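Local coordinates for conserved hypothetical protein (Sulfolobus solfataricus, PDB 2FNA) that is an archaeal AAA+ ATPase seen here with ADP and magnesium, and probably couples ATP hydrolysis to a task not yet established, at residues P57-D62 against Q82-K87; S94-L99 against N110-N115. One frame throughout, in Å; residues are numbered along the deposited sequence.

Contact 1: residues P57-D62 against Q82-K87; sequences PYIYLD and QKEINK. With EDO (1,2-ethanediol), chain E.
Glu-84 folds back on itself toward Tyr-60: CG stands opposite the carbonyl carbon and the chain bends at chi2 (-55°), which brings the carboxylate up to the backbone of Tyr-60. Its OE1 accepts the amide of Tyr-60, with 2.8 Å from Tyr-60 N to Glu-84 OE1 and an N-H...O angle of 166°. The bond is nearly straight at the hydrogen, yet the donor stands well above the carboxylate plane, 41° out of it. Glu-84 OE2 receives Lys-87 NZ at 2.8 Å on its syn lone pair, a salt bridge within the helix; with OE1 held by Tyr-60, this limits the turning of the carboxylate and probably helps keep this buried acid ionised. A water adds a further bond to Glu-84 OE1 and also binds the carbonyl O of Tyr-58.

Strand 58-62 is an outermost strand of the parallel sheet of this P-loop ATPase. Its backbone pairs on one side with strand 139-144, and the amide of Tyr-60 is taken up by the Glu-84 side chain of helix 74-91. The two segments run nearly antiparallel, with their axes 7.8 Å apart.

Ile-59 supplies the apolar part: CD1 lies 3.6 Å from Glu-84 CB and 4.2 Å from Ile-85 CG1, while CG2 also reaches Glu-84 CB. The Ile-59 and Glu-84 side chains run past each other in opposite senses, and Leu-61 CD2 meets Glu-84 CG at 4.0 Å. The Tyr-60 ring leads away from the helix, its OH hydrogen-bonded to Asp-144. An ethanediol molecule, probably from the crystallisation liquor, sets C1 over one face of the Tyr-58 ring, 3.3 Å above its plane, and its O2 accepts the Tyr-58 amide.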
loop_
_atom_site.group_PDB
_atom_site.type_symbol
_atom_site.label_atom_id
_atom_site.label_comp_id
_atom_site.label_asym_id
_atom_site.label_seq_id
_atom_site.Cartn_x
_atom_site.Cartn_y
_atom_site.Cartn_z
ATOM N N PRO A 57 -19.444 -9.490 4.247
ATOM C CA PRO A 57 -19.203 -8.495 5.274
ATOM C C PRO A 57 -17.705 -8.236 5.395
ATOM O O PRO A 57 -16.887 -9.127 5.151
ATOM C CB PRO A 57 -19.724 -9.140 6.551
ATOM C CG PRO A 57 -20.030 -10.542 6.220
ATOM C CD PRO A 57 -20.107 -10.701 4.765
ATOM N N TYR A 58 -17.346 -7.017 5.745
ATOM C CA TYR A 58 -15.949 -6.669 5.833
ATOM C C TYR A 58 -15.733 -5.481 6.761
ATOM O O TYR A 58 -16.675 -4.715 7.082
ATOM C CB TYR A 58 -15.387 -6.371 4.439
ATOM C CG TYR A 58 -15.925 -5.096 3.817
ATOM C CD1 TYR A 58 -17.111 -5.101 3.066
ATOM C CD2 TYR A 58 -15.264 -3.883 3.990
ATOM C CE1 TYR A 58 -17.626 -3.914 2.494
ATOM C CE2 TYR A 58 -15.778 -2.690 3.429
ATOM C CZ TYR A 58 -16.944 -2.723 2.679
ATOM O OH TYR A 58 -17.415 -1.557 2.134
ATOM N N ILE A 59 -14.482 -5.396 7.217
ATOM C CA ILE A 59 -13.930 -4.307 7.996
ATOM C C ILE A 59 -12.777 -3.771 7.145
ATOM O O ILE A 59 -11.918 -4.533 6.742
ATOM C CB ILE A 59 -13.358 -4.860 9.337
ATOM C CG1 ILE A 59 -14.493 -5.200 10.312
ATOM C CG2 ILE A 59 -12.321 -3.906 9.953
ATOM C CD1 ILE A 59 -15.261 -4.020 10.824
ATOM N N TYR A 60 -12.769 -2.481 6.848
ATOM C CA TYR A 60 -11.720 -1.912 6.018
ATOM C C TYR A 60 -10.877 -0.919 6.784
ATOM O O TYR A 60 -11.321 0.191 7.025
ATOM C CB TYR A 60 -12.341 -1.219 4.810
ATOM C CG TYR A 60 -11.394 -1.010 3.676
ATOM C CD1 TYR A 60 -10.308 -0.128 3.789
ATOM C CD2 TYR A 60 -11.558 -1.709 2.482
ATOM C CE1 TYR A 60 -9.436 0.047 2.733
ATOM C CE2 TYR A 60 -10.705 -1.521 1.424
ATOM C CZ TYR A 60 -9.644 -0.655 1.560
ATOM O OH TYR A 60 -8.785 -0.462 0.508
ATOM N N LEU A 61 -9.660 -1.303 7.162
ATOM C CA LEU A 61 -8.746 -0.369 7.834
ATOM C C LEU A 61 -7.803 0.305 6.835
ATOM O O LEU A 61 -6.880 -0.321 6.307
ATOM C CB LEU A 61 -7.950 -1.063 8.938
ATOM C CG LEU A 61 -8.758 -1.673 10.094
ATOM C CD1 LEU A 61 -7.833 -2.121 11.231
ATOM C CD2 LEU A 61 -9.761 -0.671 10.638
ATOM N N ASP A 62 -8.075 1.587 6.578
ATOM C CA ASP A 62 -7.277 2.423 5.695
ATOM C C ASP A 62 -6.142 3.094 6.498
ATOM O O ASP A 62 -6.334 4.100 7.172
ATOM C CB ASP A 62 -8.190 3.432 5.018
ATOM C CG ASP A 62 -7.498 4.211 3.947
ATOM O OD1 ASP A 62 -6.482 3.733 3.414
ATOM O OD2 ASP A 62 -7.979 5.317 3.636
ATOM N N GLN A 82 -13.266 1.006 15.763
ATOM C CA GLN A 82 -14.602 1.321 16.267
ATOM C C GLN A 82 -15.512 1.803 15.148
ATOM O O GLN A 82 -16.629 1.313 15.007
ATOM C CB GLN A 82 -14.472 2.372 17.365
ATOM C CG GLN A 82 -15.717 2.773 18.100
ATOM C CD GLN A 82 -15.370 3.814 19.147
ATOM O OE1 GLN A 82 -14.769 3.502 20.183
ATOM N NE2 GLN A 82 -15.698 5.063 18.856
ATOM N N LYS A 83 -15.010 2.721 14.330
ATOM C CA LYS A 83 -15.751 3.226 13.175
ATOM C C LYS A 83 -16.144 2.099 12.223
ATOM O O LYS A 83 -17.287 2.019 11.798
ATOM C CB LYS A 83 -14.925 4.258 12.408
ATOM C CG LYS A 83 -14.767 5.598 13.102
ATOM C CD LYS A 83 -13.661 6.419 12.441
ATOM N N GLU A 84 -15.201 1.222 11.894
ATOM C CA GLU A 84 -15.486 0.136 10.970
ATOM C C GLU A 84 -16.486 -0.861 11.530
ATOM O O GLU A 84 -17.351 -1.348 10.800
ATOM C CB GLU A 84 -14.190 -0.579 10.540
ATOM C CG GLU A 84 -13.448 0.149 9.423
ATOM C CD GLU A 84 -14.316 0.409 8.196
ATOM O OE1 GLU A 84 -14.744 -0.563 7.486
ATOM O OE2 GLU A 84 -14.571 1.607 7.954
ATOM N N ILE A 85 -16.364 -1.170 12.816
ATOM C CA ILE A 85 -17.253 -2.125 13.473
ATOM C C ILE A 85 -18.685 -1.597 13.395
ATOM O O ILE A 85 -19.618 -2.358 13.119
ATOM C CB ILE A 85 -16.807 -2.412 14.931
ATOM C CG1 ILE A 85 -15.555 -3.288 14.919
ATOM C CG2 ILE A 85 -17.894 -3.133 15.739
ATOM C CD1 ILE A 85 -14.779 -3.263 16.197
ATOM N N ASN A 86 -18.851 -0.293 13.582
ATOM C CA ASN A 86 -20.176 0.324 13.528
ATOM C C ASN A 86 -20.849 0.184 12.141
ATOM O O ASN A 86 -22.080 0.060 12.044
ATOM C CB ASN A 86 -20.100 1.796 13.970
ATOM C CG ASN A 86 -20.006 1.953 15.491
ATOM O OD1 ASN A 86 -20.460 1.094 16.248
ATOM N ND2 ASN A 86 -19.426 3.070 15.936
ATOM N N LYS A 87 -20.037 0.183 11.082
ATOM C CA LYS A 87 -20.515 -0.123 9.736
ATOM C C LYS A 87 -20.909 -1.611 9.605
ATOM O O LYS A 87 -21.897 -1.959 8.925
ATOM C CB LYS A 87 -19.439 0.209 8.704
ATOM C CG LYS A 87 -18.914 1.641 8.726
ATOM C CD LYS A 87 -17.875 1.815 7.637
ATOM C CE LYS A 87 -17.214 3.174 7.675
ATOM N NZ LYS A 87 -16.272 3.336 6.523
HETATM C C1 EDO E . -18.913 -2.890 5.381
HETATM O O1 EDO E . -18.758 -1.539 5.835
HETATM C C2 EDO E . -19.641 -3.731 6.420
HETATM O O2 EDO E . -19.692 -5.101 5.977
HETATM O O HOH W 1 -17.128 -2.092 7.788
#

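Contact 2: residues S94-L99 against N110-N115; sequences SLLKAL and NEIKFN
A short antiparallel beta hairpin, strands 105-107 and 112-114, packs here against the small helix 95-98 that follows helix 74-91 in the ATPase domain. The joining surface is made by Leu-96 and Leu-99, three residues apart, and by Asn-110 in the hairpin turn region and Ile-112 at the start of the second strand. The pairs across it are dispersive, and the two segments together bury 195 Å².

Leu-96 carries most of the contact, dividing its two methyls between different targets. Leu-96 CD2 rests on the backbone of Asn-110, 3.7 Å from Asn-110 CA, and lies 3.9 Å from Asn-110 OD1; the two side chains cross at about a right angle. Leu-96 CD1 is 3.9 Å from Asn-110 O and 4.1 Å from Ile-112 CG2. Cutting Leu-96 back to an alanine is likely to leave the Asn-110 backbone and one flank of Ile-112 without their apolar neighbour, opening a gap between helix and hairpin.

Ile-112 is the common partner of both leucines. Its CG1 lies between the backbone N and the carbonyl carbon (chi1 66°), a placement that leaves CG2 as the methyl facing the helix. Leu-99 and Ile-112 also meet crosswise. Both rest on Ile-85 of helix 74-91 and on Ile-105 of the partner strand, so the hydrophobic patch continues inward, whereas Asn-110 lies on the exposed margin. Leu-99 comes in with a single methyl, CD1, which stands 4.1 Å from Ile-112 CG2.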
loop_
_atom_site.group_PDB
_atom_site.type_symbol
_atom_site.label_atom_id
_atom_site.label_comp_id
_atom_site.label_asym_id
_atom_site.label_seq_id
_atom_site.Cartn_x
_atom_site.Cartn_y
_atom_site.Cartn_z
ATOM N N SER A 94 -26.598 -9.647 14.471
ATOM C CA SER A 94 -26.268 -10.411 15.693
ATOM C C SER A 94 -24.884 -10.087 16.260
ATOM O O SER A 94 -24.448 -10.710 17.235
ATOM C CB SER A 94 -26.356 -11.919 15.436
ATOM O OG SER A 94 -25.402 -12.347 14.477
ATOM N N LEU A 95 -24.187 -9.135 15.646
ATOM C CA LEU A 95 -22.858 -8.757 16.120
ATOM C C LEU A 95 -22.953 -7.916 17.385
ATOM O O LEU A 95 -22.239 -8.167 18.347
ATOM C CB LEU A 95 -22.102 -7.988 15.044
ATOM C CG LEU A 95 -20.657 -7.571 15.347
ATOM C CD1 LEU A 95 -19.857 -8.732 15.876
ATOM C CD2 LEU A 95 -20.037 -7.049 14.100
ATOM N N LEU A 96 -23.844 -6.927 17.380
ATOM C CA LEU A 96 -24.044 -6.067 18.548
ATOM C C LEU A 96 -24.259 -6.906 19.808
ATOM O O LEU A 96 -23.724 -6.586 20.869
ATOM C CB LEU A 96 -25.206 -5.102 18.320
ATOM C CG LEU A 96 -24.989 -3.702 18.892
ATOM C CD1 LEU A 96 -23.963 -2.946 18.072
ATOM C CD2 LEU A 96 -26.298 -2.902 18.970
ATOM N N LYS A 97 -25.011 -7.998 19.674
ATOM C CA LYS A 97 -25.178 -8.984 20.747
ATOM C C LYS A 97 -23.877 -9.719 21.093
ATOM O O LYS A 97 -23.583 -9.936 22.264
ATOM C CB LYS A 97 -26.262 -10.003 20.351
ATOM C CG LYS A 97 -26.450 -11.183 21.329
ATOM C CD LYS A 97 -27.414 -12.238 20.748
ATOM C CE LYS A 97 -27.277 -13.615 21.427
ATOM N NZ LYS A 97 -28.493 -14.001 22.182
ATOM N N ALA A 98 -23.128 -10.126 20.069
ATOM C CA ALA A 98 -21.850 -10.845 20.252
ATOM C C ALA A 98 -20.712 -9.968 20.823
ATOM O O ALA A 98 -19.781 -10.493 21.448
ATOM C CB ALA A 98 -21.415 -11.498 18.940
ATOM N N LEU A 99 -20.790 -8.650 20.615
ATOM C CA LEU A 99 -19.817 -7.703 21.191
ATOM C C LEU A 99 -20.181 -7.263 22.613
ATOM O O LEU A 99 -19.384 -6.610 23.290
ATOM C CB LEU A 99 -19.682 -6.456 20.299
ATOM C CG LEU A 99 -19.127 -6.710 18.902
ATOM C CD1 LEU A 99 -19.177 -5.457 18.032
ATOM C CD2 LEU A 99 -17.723 -7.246 19.000
ATOM N N ASN A 110 -27.288 1.543 18.975
ATOM C CA ASN A 110 -26.928 0.632 17.891
ATOM C C ASN A 110 -25.455 0.775 17.476
ATOM O O ASN A 110 -25.062 0.410 16.360
ATOM C CB ASN A 110 -27.844 0.839 16.688
ATOM C CG ASN A 110 -28.181 -0.468 15.999
ATOM O OD1 ASN A 110 -28.908 -1.301 16.551
ATOM N ND2 ASN A 110 -27.653 -0.662 14.794
ATOM N N GLU A 111 -24.646 1.289 18.396
ATOM C CA GLU A 111 -23.231 1.519 18.161
ATOM C C GLU A 111 -22.418 1.074 19.362
ATOM O O GLU A 111 -22.964 0.858 20.437
ATOM C CB GLU A 111 -22.986 2.999 17.907
ATOM C CG GLU A 111 -23.281 3.436 16.495
ATOM C CD GLU A 111 -22.851 4.872 16.242
ATOM O OE1 GLU A 111 -22.854 5.669 17.209
ATOM O OE2 GLU A 111 -22.513 5.204 15.083
ATOM N N ILE A 112 -21.105 0.946 19.163
ATOM C CA ILE A 112 -20.182 0.585 20.239
ATOM C C ILE A 112 -19.163 1.689 20.506
ATOM O O ILE A 112 -18.881 2.521 19.644
ATOM C CB ILE A 112 -19.411 -0.732 19.946
ATOM C CG1 ILE A 112 -18.454 -0.574 18.758
ATOM C CG2 ILE A 112 -20.375 -1.897 19.711
ATOM C CD1 ILE A 112 -17.262 -1.492 18.826
ATOM N N LYS A 113 -18.627 1.672 21.720
ATOM C CA LYS A 113 -17.509 2.521 22.137
ATOM C C LYS A 113 -16.543 1.662 22.952
ATOM O O LYS A 113 -16.962 0.938 23.849
ATOM C CB LYS A 113 -17.995 3.706 22.995
ATOM C CG LYS A 113 -18.284 4.985 22.219
ATOM N N PHE A 114 -15.255 1.723 22.644
ATOM C CA PHE A 114 -14.275 1.113 23.528
ATOM C C PHE A 114 -14.042 2.059 24.707
ATOM O O PHE A 114 -13.974 3.274 24.508
ATOM C CB PHE A 114 -12.988 0.823 22.776
ATOM C CG PHE A 114 -13.171 -0.125 21.630
ATOM C CD1 PHE A 114 -13.423 -1.468 21.864
ATOM C CD2 PHE A 114 -13.101 0.324 20.314
ATOM C CE1 PHE A 114 -13.598 -2.358 20.802
ATOM C CE2 PHE A 114 -13.266 -0.561 19.248
ATOM C CZ PHE A 114 -13.520 -1.903 19.496
ATOM N N ASN A 115 -13.969 1.509 25.926
ATOM C CA ASN A 115 -13.750 2.298 27.152
ATOM C C ASN A 115 -12.344 2.116 27.723
ATOM O O ASN A 115 -11.385 1.857 26.987
ATOM C CB ASN A 115 -14.789 1.926 28.220
#

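How the contacts relate
Contact 1 is buried, and it seats helix 74-91 on the edge of the parallel sheet; contact 2 is only partly buried, farther from the centre of the chain (its centre about 30 Å away against 18 Å), and ties a small helix to a hairpin. Their centres are about 12 Å apart. The chemistry differs accordingly: a shielded charge and a backbone bond in the first, methyl packing that runs out to an exposed Asn-110 in the second. Helix 74-91 links them by turning Glu-84 to the sheet while Asn-86 OD1 and Gln-82 OE1 probably accept the amides of Ile-112 and Phe-114. Ile-85 of the same helix belongs to the apolar packing of both.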